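Local coordinates for protein HTP-2 (Caenorhabditis elegans, PDB 4TZM), which probably helps assemble the meiotic chromosome axis, its HORMA domain binding a closure motif of the axis protein HTP-3, at residues I122-G136 with R236-S250. Residues are numbered along the deposited sequence; the frame is centred on the assembly and turned at random.
Sequences IEVFSMKFIYFENGG and RPGHHAAHMQCWSKS
Strands 123-133 and 240-248 run antiparallel side by side in the main beta-sheet of the HORMA domain, paired from Glu-123 with Ser-248 to Tyr-131 with His-240. Hydrogen-bonded pairs such as Lys-128 with His-243 alternate with non-hydrogen-bonded ones. On the helix-covered face, Cys-246 lays SG over one face of the Phe-125 ring, 3.8 Å from its centroid, a sulfur-aromatic contact suited to a small, polarisable side chain. Unbranched Met-244, bent at chi2 (68°), carries CE to that ring's edge, while its SD lies 3.6 Å from Met-127 CE. At one end Ser-248 OG, donor and acceptor at once, donates to the anti lone pair of Glu-123 OE1 (2.7 Å) and accepts from Ser-250 N in an ST turn. On the other sheet face the Trp-247 rim packs on small Ser-126, whose buried OG finds no hydrogen-bond partner; Lys-128 NZ lies at the indole edge. At the far end the flat guanidinium of Arg-236 matches one face of the Phe-132 ring, planes 19° apart, a cation-pi stack, while in its own plane NH2 bonds Gly-136 O (2.9 Å). A leucine in place of Arg-236 has no N-H for Gly-136 O, and the turn there would probably be freer to shift, with the Phe-132 face losing its flat, charged cover. Arg-236 NE also bonds Leu-159 O, and Arg-57 bridges to Glu-123. Strands 105-113 and 228-235 flank the pair, while Val-53 and Met-42 of helix 35-56 pack on Phe-125 and His-240.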
loop_
_atom_site.group_PDB
_atom_site.type_symbol
_atom_site.label_atom_id
_atom_site.label_comp_id
_atom_site.label_asym_id
_atom_site.label_seq_id
_atom_site.Cartn_x
_atom_site.Cartn_y
_atom_site.Cartn_z
ATOM N N ILE A 122 -1.070 15.710 -9.870
ATOM C CA ILE A 122 -1.500 15.325 -11.205
ATOM C C ILE A 122 -1.736 13.816 -11.249
ATOM O O ILE A 122 -2.341 13.297 -12.188
ATOM C CB ILE A 122 -0.466 15.730 -12.279
ATOM C CG1 ILE A 122 0.802 14.880 -12.161
ATOM C CG2 ILE A 122 -0.132 17.212 -12.164
ATOM C CD1 ILE A 122 1.681 14.920 -13.402
ATOM N N GLU A 123 -1.257 13.123 -10.217
ATOM C CA GLU A 123 -1.460 11.683 -10.077
ATOM C C GLU A 123 -1.263 11.241 -8.626
ATOM O O GLU A 123 -0.299 11.644 -7.975
ATOM C CB GLU A 123 -0.508 10.913 -10.995
ATOM C CG GLU A 123 -0.681 9.404 -10.955
ATOM C CD GLU A 123 -0.015 8.710 -12.130
ATOM O OE1 GLU A 123 -0.571 8.754 -13.250
ATOM O OE2 GLU A 123 1.066 8.119 -11.932
ATOM N N VAL A 124 -2.180 10.418 -8.120
ATOM C CA VAL A 124 -2.100 9.927 -6.745
ATOM C C VAL A 124 -2.407 8.436 -6.638
ATOM O O VAL A 124 -3.421 7.965 -7.148
ATOM C CB VAL A 124 -3.073 10.683 -5.810
ATOM C CG1 VAL A 124 -3.108 10.032 -4.435
ATOM C CG2 VAL A 124 -2.685 12.145 -5.691
ATOM N N PHE A 125 -1.524 7.699 -5.974
ATOM C CA PHE A 125 -1.813 6.326 -5.582
ATOM C C PHE A 125 -1.953 6.261 -4.066
ATOM O O PHE A 125 -0.971 6.427 -3.341
ATOM C CB PHE A 125 -0.720 5.376 -6.069
ATOM C CG PHE A 125 -0.808 5.057 -7.531
ATOM C CD1 PHE A 125 -0.256 5.908 -8.476
ATOM C CD2 PHE A 125 -1.450 3.905 -7.964
ATOM C CE1 PHE A 125 -0.340 5.615 -9.830
ATOM C CE2 PHE A 125 -1.538 3.605 -9.314
ATOM C CZ PHE A 125 -0.981 4.461 -10.249
ATOM N N SER A 126 -3.173 6.027 -3.590
ATOM C CA SER A 126 -3.459 6.111 -2.160
ATOM C C SER A 126 -3.831 4.766 -1.547
ATOM O O SER A 126 -4.520 3.953 -2.167
ATOM C CB SER A 126 -4.584 7.117 -1.907
ATOM O OG SER A 126 -5.777 6.725 -2.559
ATOM N N MET A 127 -3.359 4.539 -0.328
ATOM C CA MET A 127 -3.732 3.354 0.434
ATOM C C MET A 127 -4.304 3.774 1.790
ATOM O O MET A 127 -3.569 4.213 2.676
ATOM C CB MET A 127 -2.527 2.421 0.612
ATOM C CG MET A 127 -2.889 1.033 1.131
ATOM S SD MET A 127 -1.514 -0.143 1.112
ATOM C CE MET A 127 -0.859 0.113 -0.533
ATOM N N LYS A 128 -5.620 3.648 1.938
ATOM C CA LYS A 128 -6.306 4.072 3.155
ATOM C C LYS A 128 -6.621 2.879 4.045
ATOM O O LYS A 128 -6.974 1.808 3.558
ATOM C CB LYS A 128 -7.591 4.828 2.815
ATOM C CG LYS A 128 -7.369 6.102 2.014
ATOM C CD LYS A 128 -8.686 6.703 1.546
ATOM C CE LYS A 128 -8.460 7.987 0.763
ATOM N NZ LYS A 128 -9.733 8.599 0.288
ATOM N N PHE A 129 -6.508 3.073 5.354
ATOM C CA PHE A 129 -6.578 1.954 6.282
ATOM C C PHE A 129 -7.793 2.003 7.212
ATOM O O PHE A 129 -8.357 3.065 7.479
ATOM C CB PHE A 129 -5.281 1.885 7.100
ATOM C CG PHE A 129 -4.071 1.524 6.277
ATOM C CD1 PHE A 129 -3.326 2.505 5.637
ATOM C CD2 PHE A 129 -3.691 0.197 6.129
ATOM C CE1 PHE A 129 -2.219 2.169 4.870
ATOM C CE2 PHE A 129 -2.586 -0.146 5.366
ATOM C CZ PHE A 129 -1.851 0.841 4.736
ATOM N N ILE A 130 -8.204 0.824 7.669
ATOM C CA ILE A 130 -9.237 0.688 8.684
ATOM C C ILE A 130 -8.727 -0.277 9.737
ATOM O O ILE A 130 -8.172 -1.325 9.408
ATOM C CB ILE A 130 -10.568 0.161 8.106
ATOM C CG1 ILE A 130 -11.074 1.074 6.989
ATOM C CG2 ILE A 130 -11.622 0.029 9.206
ATOM C CD1 ILE A 130 -12.289 0.539 6.263
ATOM N N TYR A 131 -8.904 0.081 11.001
ATOM C CA TYR A 131 -8.446 -0.757 12.092
ATOM C C TYR A 131 -9.641 -1.425 12.761
ATOM O O TYR A 131 -10.690 -0.806 12.924
ATOM C CB TYR A 131 -7.629 0.078 13.080
ATOM C CG TYR A 131 -6.387 0.654 12.437
ATOM C CD1 TYR A 131 -5.229 -0.102 12.331
ATOM C CD2 TYR A 131 -6.382 1.940 11.903
ATOM C CE1 TYR A 131 -4.095 0.407 11.730
ATOM C CE2 TYR A 131 -5.249 2.456 11.297
ATOM C CZ TYR A 131 -4.108 1.684 11.215
ATOM O OH TYR A 131 -2.970 2.184 10.616
ATOM N N PHE A 132 -9.498 -2.699 13.108
ATOM C CA PHE A 132 -10.587 -3.424 13.753
ATOM C C PHE A 132 -10.225 -3.837 15.169
ATOM O O PHE A 132 -9.049 -3.985 15.516
ATOM C CB PHE A 132 -10.978 -4.662 12.944
ATOM C CG PHE A 132 -11.581 -4.349 11.605
ATOM C CD1 PHE A 132 -10.769 -4.107 10.506
ATOM C CD2 PHE A 132 -12.960 -4.309 11.439
ATOM C CE1 PHE A 132 -11.319 -3.823 9.265
ATOM C CE2 PHE A 132 -13.518 -4.023 10.201
ATOM C CZ PHE A 132 -12.696 -3.781 9.113
ATOM N N GLU A 133 -11.259 -4.025 15.977
ATOM C CA GLU A 133 -11.111 -4.447 17.359
ATOM C C GLU A 133 -12.064 -5.603 17.619
ATOM O O GLU A 133 -12.824 -5.986 16.727
ATOM C CB GLU A 133 -11.404 -3.287 18.304
ATOM C CG GLU A 133 -12.843 -2.807 18.222
ATOM C CD GLU A 133 -12.996 -1.353 18.611
ATOM O OE1 GLU A 133 -11.997 -0.750 19.054
ATOM O OE2 GLU A 133 -14.114 -0.813 18.468
ATOM N N ASN A 134 -12.024 -6.151 18.832
ATOM C CA ASN A 134 -12.914 -7.240 19.224
ATOM C C ASN A 134 -12.846 -8.409 18.244
ATOM O O ASN A 134 -13.774 -8.634 17.468
ATOM C CB ASN A 134 -14.352 -6.724 19.344
ATOM C CG ASN A 134 -15.269 -7.703 20.043
ATOM O OD1 ASN A 134 -14.823 -8.696 20.617
ATOM N ND2 ASN A 134 -16.565 -7.422 20.005
ATOM N N GLY A 135 -11.729 -9.130 18.270
ATOM C CA GLY A 135 -11.527 -10.265 17.387
ATOM C C GLY A 135 -11.360 -9.877 15.928
ATOM O O GLY A 135 -11.511 -10.713 15.041
ATOM N N GLY A 136 -11.050 -8.607 15.679
ATOM C CA GLY A 136 -10.877 -8.107 14.326
ATOM C C GLY A 136 -12.180 -7.986 13.554
ATOM O O GLY A 136 -12.188 -8.052 12.323
ATOM N N ARG A 236 -7.968 -7.466 3.282
ATOM C CA ARG A 236 -8.651 -7.719 4.545
ATOM C C ARG A 236 -7.994 -8.881 5.281
ATOM O O ARG A 236 -8.488 -10.010 5.240
ATOM C CB ARG A 236 -10.142 -8.005 4.307
ATOM C CG ARG A 236 -11.004 -8.194 5.570
ATOM C CD ARG A 236 -10.861 -7.034 6.545
ATOM N NE ARG A 236 -11.925 -6.986 7.550
ATOM C CZ ARG A 236 -11.807 -7.422 8.803
ATOM N NH1 ARG A 236 -10.670 -7.960 9.223
ATOM N NH2 ARG A 236 -12.829 -7.320 9.639
ATOM N N PRO A 237 -6.856 -8.614 5.942
ATOM C CA PRO A 237 -6.306 -9.615 6.858
ATOM C C PRO A 237 -7.111 -9.672 8.155
ATOM O O PRO A 237 -8.212 -9.121 8.219
ATOM C CB PRO A 237 -4.876 -9.127 7.104
ATOM C CG PRO A 237 -4.900 -7.683 6.795
ATOM C CD PRO A 237 -5.929 -7.491 5.724
ATOM N N GLY A 238 -6.566 -10.331 9.172
ATOM C CA GLY A 238 -7.283 -10.557 10.412
ATOM C C GLY A 238 -7.830 -9.331 11.123
ATOM O O GLY A 238 -8.959 -9.351 11.612
ATOM N N HIS A 239 -7.047 -8.260 11.198
ATOM C CA HIS A 239 -7.426 -7.153 12.071
ATOM C C HIS A 239 -7.259 -5.788 11.426
ATOM O O HIS A 239 -7.356 -4.759 12.095
ATOM C CB HIS A 239 -6.618 -7.231 13.370
ATOM C CG HIS A 239 -6.810 -8.521 14.105
ATOM N ND1 HIS A 239 -7.657 -8.647 15.181
ATOM C CD2 HIS A 239 -6.288 -9.752 13.887
ATOM C CE1 HIS A 239 -7.638 -9.896 15.609
ATOM N NE2 HIS A 239 -6.817 -10.588 14.842
ATOM N N HIS A 240 -7.025 -5.782 10.120
ATOM C CA HIS A 240 -6.821 -4.540 9.398
ATOM C C HIS A 240 -7.501 -4.607 8.041
ATOM O O HIS A 240 -7.809 -5.691 7.546
ATOM C CB HIS A 240 -5.326 -4.256 9.211
ATOM C CG HIS A 240 -4.550 -4.207 10.488
ATOM N ND1 HIS A 240 -4.151 -5.342 11.160
ATOM C CD2 HIS A 240 -4.103 -3.159 11.224
ATOM C CE1 HIS A 240 -3.492 -4.997 12.256
ATOM N NE2 HIS A 240 -3.451 -3.678 12.314
ATOM N N ALA A 241 -7.737 -3.444 7.447
ATOM C CA ALA A 241 -8.221 -3.368 6.078
ATOM C C ALA A 241 -7.555 -2.198 5.368
ATOM O O ALA A 241 -7.246 -1.182 5.991
ATOM C CB ALA A 241 -9.743 -3.233 6.041
ATOM N N ALA A 242 -7.328 -2.353 4.068
ATOM C CA ALA A 242 -6.737 -1.294 3.266
ATOM C C ALA A 242 -7.517 -1.098 1.964
ATOM O O ALA A 242 -8.036 -2.060 1.392
ATOM C CB ALA A 242 -5.282 -1.604 2.972
ATOM N N HIS A 243 -7.610 0.149 1.509
ATOM C CA HIS A 243 -8.258 0.452 0.237
ATOM C C HIS A 243 -7.301 1.211 -0.681
ATOM O O HIS A 243 -6.830 2.298 -0.337
ATOM C CB HIS A 243 -9.531 1.263 0.459
ATOM C CG HIS A 243 -10.328 1.483 -0.788
ATOM N ND1 HIS A 243 -10.519 2.733 -1.335
ATOM C CD2 HIS A 243 -10.975 0.612 -1.597
ATOM C CE1 HIS A 243 -11.259 2.622 -2.427
ATOM N NE2 HIS A 243 -11.546 1.347 -2.607
ATOM N N MET A 244 -7.019 0.625 -1.843
ATOM C CA MET A 244 -6.086 1.197 -2.812
ATOM C C MET A 244 -6.843 1.917 -3.934
ATOM O O MET A 244 -7.770 1.362 -4.534
ATOM C CB MET A 244 -5.178 0.097 -3.382
ATOM C CG MET A 244 -3.998 0.595 -4.214
ATOM S SD MET A 244 -2.737 1.470 -3.260
ATOM C CE MET A 244 -1.582 1.936 -4.549
ATOM N N GLN A 245 -6.450 3.156 -4.204
ATOM C CA GLN A 245 -7.136 3.990 -5.184
ATOM C C GLN A 245 -6.138 4.743 -6.050
ATOM O O GLN A 245 -4.996 4.958 -5.649
ATOM C CB GLN A 245 -8.066 4.983 -4.482
ATOM C CG GLN A 245 -9.545 4.716 -4.677
ATOM C CD GLN A 245 -10.415 5.513 -3.722
ATOM O OE1 GLN A 245 -9.924 6.090 -2.752
ATOM N NE2 GLN A 245 -11.717 5.544 -3.990
ATOM N N CYS A 246 -6.568 5.141 -7.243
ATOM C CA CYS A 246 -5.720 5.932 -8.122
ATOM C C CYS A 246 -6.500 7.083 -8.733
ATOM O O CYS A 246 -7.507 6.874 -9.409
ATOM C CB CYS A 246 -5.113 5.066 -9.229
ATOM S SG CYS A 246 -4.115 5.972 -10.448
ATOM N N TRP A 247 -6.043 8.299 -8.460
ATOM C CA TRP A 247 -6.494 9.481 -9.179
ATOM C C TRP A 247 -5.404 9.841 -10.176
ATOM O O TRP A 247 -4.220 9.742 -9.856
ATOM C CB TRP A 247 -6.762 10.649 -8.229
ATOM C CG TRP A 247 -7.999 10.502 -7.400
ATOM C CD1 TRP A 247 -9.280 10.767 -7.789
ATOM C CD2 TRP A 247 -8.075 10.077 -6.034
ATOM N NE1 TRP A 247 -10.149 10.525 -6.753
ATOM C CE2 TRP A 247 -9.434 10.100 -5.664
ATOM C CE3 TRP A 247 -7.125 9.675 -5.089
ATOM C CZ2 TRP A 247 -9.868 9.736 -4.389
ATOM C CZ3 TRP A 247 -7.557 9.315 -3.823
ATOM C CH2 TRP A 247 -8.915 9.348 -3.485
ATOM N N SER A 248 -5.782 10.245 -11.384
ATOM C CA SER A 248 -4.767 10.524 -12.393
ATOM C C SER A 248 -5.233 11.457 -13.507
ATOM O O SER A 248 -6.362 11.365 -13.986
ATOM C CB SER A 248 -4.268 9.210 -13.003
ATOM O OG SER A 248 -3.109 9.426 -13.789
ATOM N N LYS A 249 -4.342 12.358 -13.905
ATOM C CA LYS A 249 -4.549 13.182 -15.085
ATOM C C LYS A 249 -4.350 12.336 -16.335
ATOM O O LYS A 249 -4.875 12.647 -17.405
ATOM C CB LYS A 249 -3.582 14.368 -15.101
ATOM C CG LYS A 249 -3.957 15.520 -14.184
ATOM C CD LYS A 249 -5.258 16.170 -14.621
ATOM C CE LYS A 249 -5.321 17.623 -14.177
ATOM N NZ LYS A 249 -6.634 18.255 -14.491
ATOM N N SER A 250 -3.592 11.254 -16.183
ATOM C CA SER A 250 -3.183 10.420 -17.309
ATOM C C SER A 250 -4.229 9.369 -17.685
ATOM O O SER A 250 -3.943 8.448 -18.453
ATOM C CB SER A 250 -1.852 9.733 -16.989
ATOM O OG SER A 250 -0.880 10.670 -16.558
HETATM O O HOH W 1 -0.710 12.304 -14.507
HETATM O O HOH W 2 -6.204 -3.608 14.592
HETATM O O HOH W 3 -8.889 -6.824 16.657
HETATM O O HOH W 4 -10.619 -11.062 12.323
#